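Alpha/beta hydrolase fold protein (Ochrobactrum, PDB 4G8B) hydrolyses the lactone ring of N-acyl homoserine lactones, the signals of bacterial quorum sensing, and is seen here with the hexanoyl lactone bound. Local coordinates at residues M29-S34 with P57-H62; R217-V222 with A246-F251. The protein carries 1 engineered substitution. One frame throughout, in Å; residues are numbered along the deposited sequence.

Interaction 1: M29-S34 with P57-H62. With HL6 (N-[(3S)-2-oxotetrahydrofuran-3-yl]hexanamide), chain C.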
ATOM      1  N   MET A  29       3.255  -5.382   4.220  1.00  9.05           N
ATOM      2  CA  MET A  29       3.026  -3.948   4.063  1.00  8.28           C
ATOM      3  C   MET A  29       3.509  -3.527   2.683  1.00  7.61           C
ATOM      4  O   MET A  29       4.660  -3.775   2.332  1.00  8.98           O
ATOM      5  CB  MET A  29       3.770  -3.153   5.143  1.00  9.20           C
ATOM      6  CG  MET A  29       3.340  -3.506   6.556  1.00  9.57           C
ATOM      7  SD  MET A  29       4.129  -2.485   7.827  1.00 10.72           S
ATOM      8  CE  MET A  29       3.168  -0.982   7.680  1.00 11.09           C
ATOM      9  N   ILE A  30       2.625  -2.903   1.906  1.00  7.22           N
ATOM     10  CA  ILE A  30       2.937  -2.518   0.532  1.00  7.49           C
ATOM     11  C   ILE A  30       2.995  -0.998   0.421  1.00  6.46           C
ATOM     12  O   ILE A  30       2.006  -0.306   0.674  1.00  7.55           O
ATOM     13  CB  ILE A  30       1.883  -3.055  -0.471  1.00  7.48           C
ATOM     14  CG1 ILE A  30       1.625  -4.551  -0.252  1.00  8.62           C
ATOM     15  CG2 ILE A  30       2.343  -2.789  -1.905  1.00  8.27           C
ATOM     16  CD1 ILE A  30       0.477  -5.083  -1.096  1.00  9.51           C
ATOM     17  N   HIS A  31       4.168  -0.485   0.067  1.00  7.06           N
ATOM     18  CA  HIS A  31       4.395   0.949  -0.010  1.00  7.40           C
ATOM     19  C   HIS A  31       3.691   1.590  -1.197  1.00  8.32           C
ATOM     20  O   HIS A  31       3.101   0.908  -2.042  1.00  8.39           O
ATOM     21  CB  HIS A  31       5.894   1.245  -0.051  1.00  7.36           C
ATOM     22  CG  HIS A  31       6.569   0.806  -1.318  1.00  6.60           C
ATOM     23  ND1 HIS A  31       6.468   1.512  -2.497  1.00  7.86           N
ATOM     24  CD2 HIS A  31       7.363  -0.260  -1.585  1.00  7.38           C
ATOM     25  CE1 HIS A  31       7.159   0.892  -3.439  1.00  7.56           C
ATOM     26  NE2 HIS A  31       7.720  -0.181  -2.910  1.00  7.74           N
ATOM     27  N   GLY A  32       3.753   2.914  -1.248  1.00  8.30           N
ATOM     28  CA  GLY A  32       3.078   3.663  -2.288  1.00  8.80           C
ATOM     29  C   GLY A  32       3.937   4.096  -3.463  1.00  6.77           C
ATOM     30  O   GLY A  32       5.104   3.706  -3.618  1.00  7.43           O
ATOM     31  N   ASN A  33       3.331   4.926  -4.297  1.00  7.55           N
ATOM     32  CA  ASN A  33       3.911   5.401  -5.542  1.00  7.15           C
ATOM     33  C   ASN A  33       5.214   6.156  -5.267  1.00  7.46           C
ATOM     34  O   ASN A  33       5.225   7.147  -4.535  1.00  9.37           O
ATOM     35  CB  ASN A  33       2.859   6.295  -6.202  1.00  8.42           C
ATOM     36  CG  ASN A  33       3.282   6.863  -7.541  1.00  8.38           C
ATOM     37  OD1 ASN A  33       4.468   6.965  -7.868  1.00  9.31           O
ATOM     38  ND2 ASN A  33       2.290   7.294  -8.307  1.00 10.00           N
ATOM     39  N   SER A  34       6.313   5.660  -5.829  1.00  6.96           N
ATOM     40  CA  SER A  34       7.642   6.265  -5.704  1.00  7.66           C
ATOM     41  C   SER A  34       8.210   6.201  -4.296  1.00  8.11           C
ATOM     42  O   SER A  34       9.109   6.963  -3.951  1.00 10.00           O
ATOM     43  CB  SER A  34       7.658   7.704  -6.244  1.00  8.93           C
ATOM     44  OG  SER A  34       7.163   7.735  -7.578  1.00  8.95           O
ATOM     45  N   PRO A  57       8.387  -5.327   1.231  1.00  9.45           N
ATOM     46  CA  PRO A  57       9.207  -5.391   0.013  1.00  9.93           C
ATOM     47  C   PRO A  57       9.262  -4.059  -0.712  1.00  8.51           C
ATOM     48  O   PRO A  57       8.519  -3.130  -0.394  1.00 10.68           O
ATOM     49  CB  PRO A  57       8.461  -6.402  -0.874  1.00 11.83           C
ATOM     50  CG  PRO A  57       7.355  -6.962  -0.042  1.00 13.84           C
ATOM     51  CD  PRO A  57       7.078  -5.971   1.044  1.00 10.32           C
ATOM     52  N   ASP A  58      10.149  -3.972  -1.696  1.00  8.19           N
ATOM     53  CA  ASP A  58      10.130  -2.858  -2.638  1.00  8.57           C
ATOM     54  C   ASP A  58       9.504  -3.315  -3.950  1.00  8.16           C
ATOM     55  O   ASP A  58       9.903  -4.338  -4.519  1.00  9.10           O
ATOM     56  CB  ASP A  58      11.545  -2.332  -2.877  1.00  8.93           C
ATOM     57  CG  ASP A  58      12.139  -1.710  -1.637  1.00 10.69           C
ATOM     58  OD1 ASP A  58      11.361  -1.332  -0.731  1.00 15.69           O
ATOM     59  OD2 ASP A  58      13.377  -1.599  -1.564  1.00 10.50           O
ATOM     60  N   LEU A  59       8.515  -2.569  -4.429  1.00  7.35           N
ATOM     61  CA  LEU A  59       7.951  -2.862  -5.744  1.00  7.49           C
ATOM     62  C   LEU A  59       9.032  -2.804  -6.822  1.00  7.18           C
ATOM     63  O   LEU A  59      10.002  -2.044  -6.702  1.00  7.47           O
ATOM     64  CB  LEU A  59       6.842  -1.869  -6.089  1.00  7.16           C
ATOM     65  CG  LEU A  59       5.615  -1.845  -5.176  1.00  7.25           C
ATOM     66  CD1 LEU A  59       4.672  -0.730  -5.584  1.00  8.54           C
ATOM     67  CD2 LEU A  59       4.902  -3.193  -5.184  1.00  8.82           C
ATOM     68  N   PRO A  60       8.860  -3.590  -7.897  1.00  7.50           N
ATOM     69  CA  PRO A  60       9.731  -3.394  -9.062  1.00  7.80           C
ATOM     70  C   PRO A  60       9.812  -1.903  -9.410  1.00  7.78           C
ATOM     71  O   PRO A  60       8.803  -1.191  -9.326  1.00  7.84           O
ATOM     72  CB  PRO A  60       9.007  -4.183 -10.165  1.00  9.61           C
ATOM     73  CG  PRO A  60       8.334  -5.293  -9.407  1.00  9.33           C
ATOM     74  CD  PRO A  60       7.873  -4.666  -8.109  1.00  8.58           C
ATOM     75  N   GLY A  61      10.998  -1.431  -9.787  1.00  8.29           N
ATOM     76  CA  GLY A  61      11.180  -0.033 -10.134  1.00  8.89           C
ATOM     77  C   GLY A  61      11.296   0.913  -8.950  1.00  8.83           C
ATOM     78  O   GLY A  61      11.434   2.128  -9.147  1.00  8.59           O
ATOM     79  N   HIS A  62      11.234   0.370  -7.730  1.00  8.42           N
ATOM     80  CA  HIS A  62      11.239   1.172  -6.508  1.00  8.02           C
ATOM     81  C   HIS A  62      12.309   0.700  -5.528  1.00  7.88           C
ATOM     82  O   HIS A  62      12.688  -0.473  -5.515  1.00  8.89           O
ATOM     83  CB  HIS A  62       9.879   1.083  -5.806  1.00  7.18           C
ATOM     84  CG  HIS A  62       8.751   1.723  -6.558  1.00  7.42           C
ATOM     85  ND1 HIS A  62       8.205   1.181  -7.704  1.00  6.74           N
ATOM     86  CD2 HIS A  62       8.062   2.864  -6.319  1.00  7.69           C
ATOM     87  CE1 HIS A  62       7.228   1.963  -8.132  1.00  6.80           C
ATOM     88  NE2 HIS A  62       7.118   2.989  -7.308  1.00  8.55           N
TER
HETATM   89  N   HL6 C 301      -1.503   7.082  -5.165  0.98 17.07           N
HETATM   90  C1  HL6 C 301       0.469   7.215  -3.675  0.65 18.37           C
HETATM   91  O1  HL6 C 301       0.838   6.038  -3.645  1.00 12.25           O
HETATM   92  C2  HL6 C 301       0.108   9.417  -2.892  0.36 24.14           C
HETATM   93  O2  HL6 C 301       0.804   8.186  -2.663  0.33 23.13           O
HETATM   94  C3  HL6 C 301      -0.816   9.181  -4.096  0.79 24.30           C
HETATM   95  O3  HL6 C 301      -0.376   6.933  -7.054  0.90 13.77           O
HETATM   96  C4  HL6 C 301      -0.362   7.868  -4.735  0.69 19.78           C
HETATM   97  C5  HL6 C 301      -1.373   6.645  -6.406  0.91 13.90           C
HETATM   98  C6  HL6 C 301      -2.488   5.787  -6.960  1.00 16.13           C
HETATM   99  C7  HL6 C 301      -2.819   6.183  -8.393  0.92 21.14           C
HETATM  100  C8  HL6 C 301      -3.739   7.395  -8.410  0.89 24.84           C
HETATM  101  C9  HL6 C 301      -4.918   7.157  -9.349  0.50 27.29           C
HETATM  102  C10 HL6 C 301      -4.465   6.989 -10.782  0.57 28.13           C
HETATM  103  O   HOH W   1       6.393  -2.119   1.034  1.00  9.84           O
HETATM  104  O   HOH W   2       5.349   4.568  -9.062  1.00 11.19           O

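Interaction 2: R217-V222 with A246-F251. With HL6 (N-[(3S)-2-oxotetrahydrofuran-3-yl]hexanamide), chain C.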
ATOM      1  N   ARG A 217      -6.730  12.661   9.051  1.00 12.29           N
ATOM      2  CA  ARG A 217      -7.805  13.636   8.882  1.00 13.33           C
ATOM      3  C   ARG A 217      -7.462  14.705   7.849  1.00 13.07           C
ATOM      4  O   ARG A 217      -8.337  15.191   7.133  1.00 15.26           O
ATOM      5  CB  ARG A 217      -8.157  14.291  10.224  1.00 14.12           C
ATOM      6  CG  ARG A 217      -9.244  15.346  10.134  1.00 15.89           C
ATOM      7  CD  ARG A 217      -9.751  15.739  11.525  1.00 16.66           C
ATOM      8  NE  ARG A 217     -10.391  14.618  12.208  1.00 19.71           N
ATOM      9  CZ  ARG A 217     -11.628  14.198  11.954  1.00 20.92           C
ATOM     10  NH1 ARG A 217     -12.359  14.807  11.032  1.00 21.84           N
ATOM     11  NH2 ARG A 217     -12.131  13.160  12.611  1.00 22.74           N
ATOM     12  N   ASP A 218      -6.187  15.069   7.768  1.00 12.17           N
ATOM     13  CA  ASP A 218      -5.763  16.151   6.887  1.00 13.41           C
ATOM     14  C   ASP A 218      -5.162  15.631   5.585  1.00 13.96           C
ATOM     15  O   ASP A 218      -4.246  16.215   5.026  1.00 16.24           O
ATOM     16  CB  ASP A 218      -4.807  17.068   7.638  1.00 15.50           C
ATOM     17  CG  ASP A 218      -5.469  17.695   8.843  1.00 18.99           C
ATOM     18  OD1 ASP A 218      -6.649  18.087   8.725  1.00 22.39           O
ATOM     19  OD2 ASP A 218      -4.837  17.762   9.912  1.00 21.87           O
ATOM     20  N   GLU A 219      -5.714  14.521   5.109  1.00 13.78           N
ATOM     21  CA  GLU A 219      -5.345  13.916   3.832  1.00 12.14           C
ATOM     22  C   GLU A 219      -5.336  14.941   2.703  1.00 12.13           C
ATOM     23  O   GLU A 219      -6.360  15.544   2.414  1.00 15.04           O
ATOM     24  CB  GLU A 219      -6.352  12.821   3.500  1.00 12.14           C
ATOM     25  CG  GLU A 219      -5.795  11.432   3.570  1.00  9.98           C
ATOM     26  CD  GLU A 219      -4.835  11.140   2.434  1.00 10.37           C
ATOM     27  OE1 GLU A 219      -4.248  10.042   2.447  1.00 10.14           O
ATOM     28  OE2 GLU A 219      -4.670  12.001   1.534  1.00 11.41           O
ATOM     29  N   PRO A 220      -4.177  15.139   2.056  1.00 12.17           N
ATOM     30  CA  PRO A 220      -4.130  16.076   0.929  1.00 13.02           C
ATOM     31  C   PRO A 220      -4.450  15.418  -0.415  1.00 12.19           C
ATOM     32  O   PRO A 220      -4.628  16.130  -1.400  1.00 13.42           O
ATOM     33  CB  PRO A 220      -2.683  16.570   0.953  1.00 14.78           C
ATOM     34  CG  PRO A 220      -1.915  15.421   1.504  1.00 15.74           C
ATOM     35  CD  PRO A 220      -2.831  14.720   2.485  1.00 14.05           C
ATOM     36  N   PHE A 221      -4.536  14.088  -0.459  1.00 11.74           N
ATOM     37  CA  PHE A 221      -4.774  13.385  -1.715  1.00 11.19           C
ATOM     38  C   PHE A 221      -6.134  12.716  -1.809  1.00 10.85           C
ATOM     39  O   PHE A 221      -6.680  12.587  -2.897  1.00 12.70           O
ATOM     40  CB  PHE A 221      -3.695  12.327  -1.950  1.00 11.28           C
ATOM     41  CG  PHE A 221      -2.325  12.896  -2.101  1.00 12.89           C
ATOM     42  CD1 PHE A 221      -1.949  13.510  -3.282  1.00 15.80           C
ATOM     43  CD2 PHE A 221      -1.418  12.840  -1.062  1.00 14.79           C
ATOM     44  CE1 PHE A 221      -0.692  14.052  -3.419  1.00 17.59           C
ATOM     45  CE2 PHE A 221      -0.157  13.380  -1.198  1.00 15.63           C
ATOM     46  CZ  PHE A 221       0.206  13.984  -2.374  1.00 16.32           C
ATOM     47  N   VAL A 222      -6.667  12.274  -0.677  1.00 11.24           N
ATOM     48  CA  VAL A 222      -7.865  11.445  -0.670  1.00 10.46           C
ATOM     49  C   VAL A 222      -9.084  12.191  -0.152  1.00 10.70           C
ATOM     50  O   VAL A 222      -9.012  12.855   0.874  1.00 11.78           O
ATOM     51  CB  VAL A 222      -7.644  10.183   0.190  1.00 12.40           C
ATOM     52  CG1 VAL A 222      -8.906   9.333   0.232  1.00 12.72           C
ATOM     53  CG2 VAL A 222      -6.472   9.374  -0.355  1.00 13.47           C
ATOM     54  N   ALA A 246      -2.658  14.041  11.230  1.00 13.62           N
ATOM     55  CA  ALA A 246      -1.935  13.246  10.257  1.00 12.66           C
ATOM     56  C   ALA A 246      -2.560  13.487   8.894  1.00 12.49           C
ATOM     57  O   ALA A 246      -3.713  13.909   8.797  1.00 12.21           O
ATOM     58  CB  ALA A 246      -2.013  11.773  10.624  1.00 12.71           C
ATOM     59  N   GLY A 247      -1.788  13.227   7.848  1.00 13.62           N
ATOM     60  CA  GLY A 247      -2.261  13.390   6.488  1.00 13.23           C
ATOM     61  C   GLY A 247      -2.220  12.081   5.727  1.00 11.45           C
ATOM     62  O   GLY A 247      -2.896  11.117   6.084  1.00 12.50           O
ATOM     63  N   HIS A 248      -1.409  12.044   4.679  1.00  9.73           N
ATOM     64  CA  HIS A 248      -1.366  10.887   3.790  1.00  8.73           C
ATOM     65  C   HIS A 248      -0.661   9.671   4.380  1.00  8.95           C
ATOM     66  O   HIS A 248      -0.853   8.562   3.902  1.00  8.70           O
ATOM     67  CB  HIS A 248      -0.677  11.282   2.483  1.00  8.72           C
ATOM     68  CG  HIS A 248      -0.827  10.275   1.388  1.00  8.50           C
ATOM     69  ND1 HIS A 248      -2.048   9.752   1.019  1.00  8.99           N
ATOM     70  CD2 HIS A 248       0.091   9.712   0.562  1.00  9.03           C
ATOM     71  CE1 HIS A 248      -1.876   8.910   0.014  1.00  9.77           C
ATOM     72  NE2 HIS A 248      -0.588   8.865  -0.279  1.00 10.28           N
ATOM     73  N   ALA A 249       0.161   9.885   5.404  1.00  9.01           N
ATOM     74  CA  ALA A 249       1.032   8.826   5.910  1.00  8.38           C
ATOM     75  C   ALA A 249       0.960   8.668   7.435  1.00  8.09           C
ATOM     76  O   ALA A 249       1.967   8.818   8.128  1.00  9.12           O
ATOM     77  CB  ALA A 249       2.480   9.060   5.455  1.00  9.83           C
ATOM     78  N   PRO A 250      -0.229   8.348   7.967  1.00  8.57           N
ATOM     79  CA  PRO A 250      -0.376   8.303   9.430  1.00  8.82           C
ATOM     80  C   PRO A 250       0.531   7.282  10.114  1.00  9.30           C
ATOM     81  O   PRO A 250       0.836   7.447  11.299  1.00 10.04           O
ATOM     82  CB  PRO A 250      -1.856   7.959   9.630  1.00 10.12           C
ATOM     83  CG  PRO A 250      -2.285   7.316   8.317  1.00  9.98           C
ATOM     84  CD  PRO A 250      -1.502   8.084   7.273  1.00  9.40           C
ATOM     85  N   PHE A 251       0.957   6.253   9.387  1.00  9.07           N
ATOM     86  CA  PHE A 251       1.840   5.236   9.962  1.00  9.09           C
ATOM     87  C   PHE A 251       3.193   5.818  10.399  1.00  9.09           C
ATOM     88  O   PHE A 251       3.860   5.249  11.259  1.00 10.18           O
ATOM     89  CB  PHE A 251       2.036   4.069   8.983  1.00  9.97           C
ATOM     90  CG  PHE A 251       2.612   4.498   7.672  1.00  9.23           C
ATOM     91  CD1 PHE A 251       1.787   4.841   6.602  1.00  9.67           C
ATOM     92  CD2 PHE A 251       3.986   4.623   7.521  1.00  9.63           C
ATOM     93  CE1 PHE A 251       2.339   5.283   5.401  1.00  9.34           C
ATOM     94  CE2 PHE A 251       4.536   5.066   6.324  1.00  8.93           C
ATOM     95  CZ  PHE A 251       3.713   5.394   5.268  1.00  9.26           C
TER
HETATM   96  N   HL6 C 301      -1.503   7.082  -5.165  0.98 17.07           N
HETATM   97  C1  HL6 C 301       0.469   7.215  -3.675  0.65 18.37           C
HETATM   98  O1  HL6 C 301       0.838   6.038  -3.645  1.00 12.25           O
HETATM   99  C2  HL6 C 301       0.108   9.417  -2.892  0.36 24.14           C
HETATM  100  O2  HL6 C 301       0.804   8.186  -2.663  0.33 23.13           O
HETATM  101  C3  HL6 C 301      -0.816   9.181  -4.096  0.79 24.30           C
HETATM  102  O3  HL6 C 301      -0.376   6.933  -7.054  0.90 13.77           O
HETATM  103  C4  HL6 C 301      -0.362   7.868  -4.735  0.69 19.78           C
HETATM  104  C5  HL6 C 301      -1.373   6.645  -6.406  0.91 13.90           C
HETATM  105  C6  HL6 C 301      -2.488   5.787  -6.960  1.00 16.13           C
HETATM  106  C7  HL6 C 301      -2.819   6.183  -8.393  0.92 21.14           C
HETATM  107  C8  HL6 C 301      -3.739   7.395  -8.410  0.89 24.84           C
HETATM  108  C9  HL6 C 301      -4.918   7.157  -9.349  0.50 27.29           C
HETATM  109  C10 HL6 C 301      -4.465   6.989 -10.782  0.57 28.13           C
HETATM  110  O   HOH W   3      -4.315   8.614   5.153  1.00 11.89           O

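Interaction 1: M29-S34 with P57-H62
The ring of His-31 is gripped through both nitrogens. ND1 gives its proton to Gly-32 O (2.8 Å), almost in the ring plane and on a carbonyl lone pair. NE2 can therefore accept, and takes the Leu-59 amide in a nearly straight bond (N to NE2 2.9 Å, 171°). The imidazole reaches that loop because its CG sits between the backbone N and the carbonyl carbon (chi1 69°). A water donates to Met-29 O and Pro-57 O and accepts from His-31 N, linking the segments.

Apolar contact comes from Leu-59, whose CG lies 3.6 Å from His-31 CE1 while its CD2 meets Ile-30 CG2 loosely; a branched aliphatic chain suits both neighbours.

The His-62 and His-31 rings meet obliquely, planes at 48°. His-62 ND1 is tied back to Pro-60 O (2.9 Å), and a second water bridges NE2 to Asn-33 OD1. With Ser-34 OG also bonded to OD1, the amide is likely to be held with ND2 toward HL6 O3 (3.0 Å).

Asn-33 N donates to the lactone carbonyl, HL6 O1 (2.8 Å), and Leu-103 N also binds HL6. The loop after strand 24-30, presenting such an amide, is consistent with the oxyanion hole of an alpha/beta hydrolase.

Interaction 2: R217-V222 with A246-F251
A histidine-carboxylate hydrogen bond, backed by an aromatic contact, joins the loops that follow strands 211-216 and 241-243, with Glu-219 and His-248 as its two members. His-248 ND1 donates to Glu-219 OE1 (2.6 Å, 164°), close to the ring plane and on the syn side of the carboxylate, which stands at 82° to the imidazole. The other oxygen is held as well: OE2 accepts from Phe-221 N (2.9 Å), nearly along its C-O axis, and from Val-222 N, well above the carboxylate plane. The side chain bends at chi2 to bring its acid back over its own loop, and a water links OE1 to Gly-247 O. An alanine in place of Glu-219 would probably leave ND1 of His-248 and the two amides without their acceptor and the imidazole freer to turn.

Phe-221 packs edge-to-face over one face of the imidazole, led by CD2, 3.6 Å from His-248 CG (planes at 62°). One face of the same phenyl lies over HL6 C2, so a flat apolar group serves both neighbours. Nearer the strands, Asp-218 N donates to Ala-246 O (2.9 Å), and Gly-247 takes backbone angles that residues with a CB seldom adopt. His-248 swings its ring away from its own amide nitrogen, and NE2 reaches the substrate, donating to the lactone ring oxygen, HL6 O2 (2.8 Å), in a bond that is not straight. The pairing matches the acid-histidine part of an alpha/beta-hydrolase catalytic triad, to which Glu-219 and His-248 probably belong.

How the interactions relate
Interaction 1 closes along the chain before interaction 2 opens, and both lie at loops that follow strands of the one mixed sheet. In interaction 1 these are the neighbouring parallel strands 24-30 and 52-57; in interaction 2 they are 211-216 and the outermost strand 241-243. The centres are about 18 Å apart and the nearest atoms about 5 Å, so the two do not touch; HL6 bridges them. Strands 97-101 and 120-124 lie between them in the sheet; the first is followed by the engineered Gly-102, a serine in the natural enzyme. The two contacts approach the same lactone from different loops, consistent with one active site assembled from segments far apart in sequence.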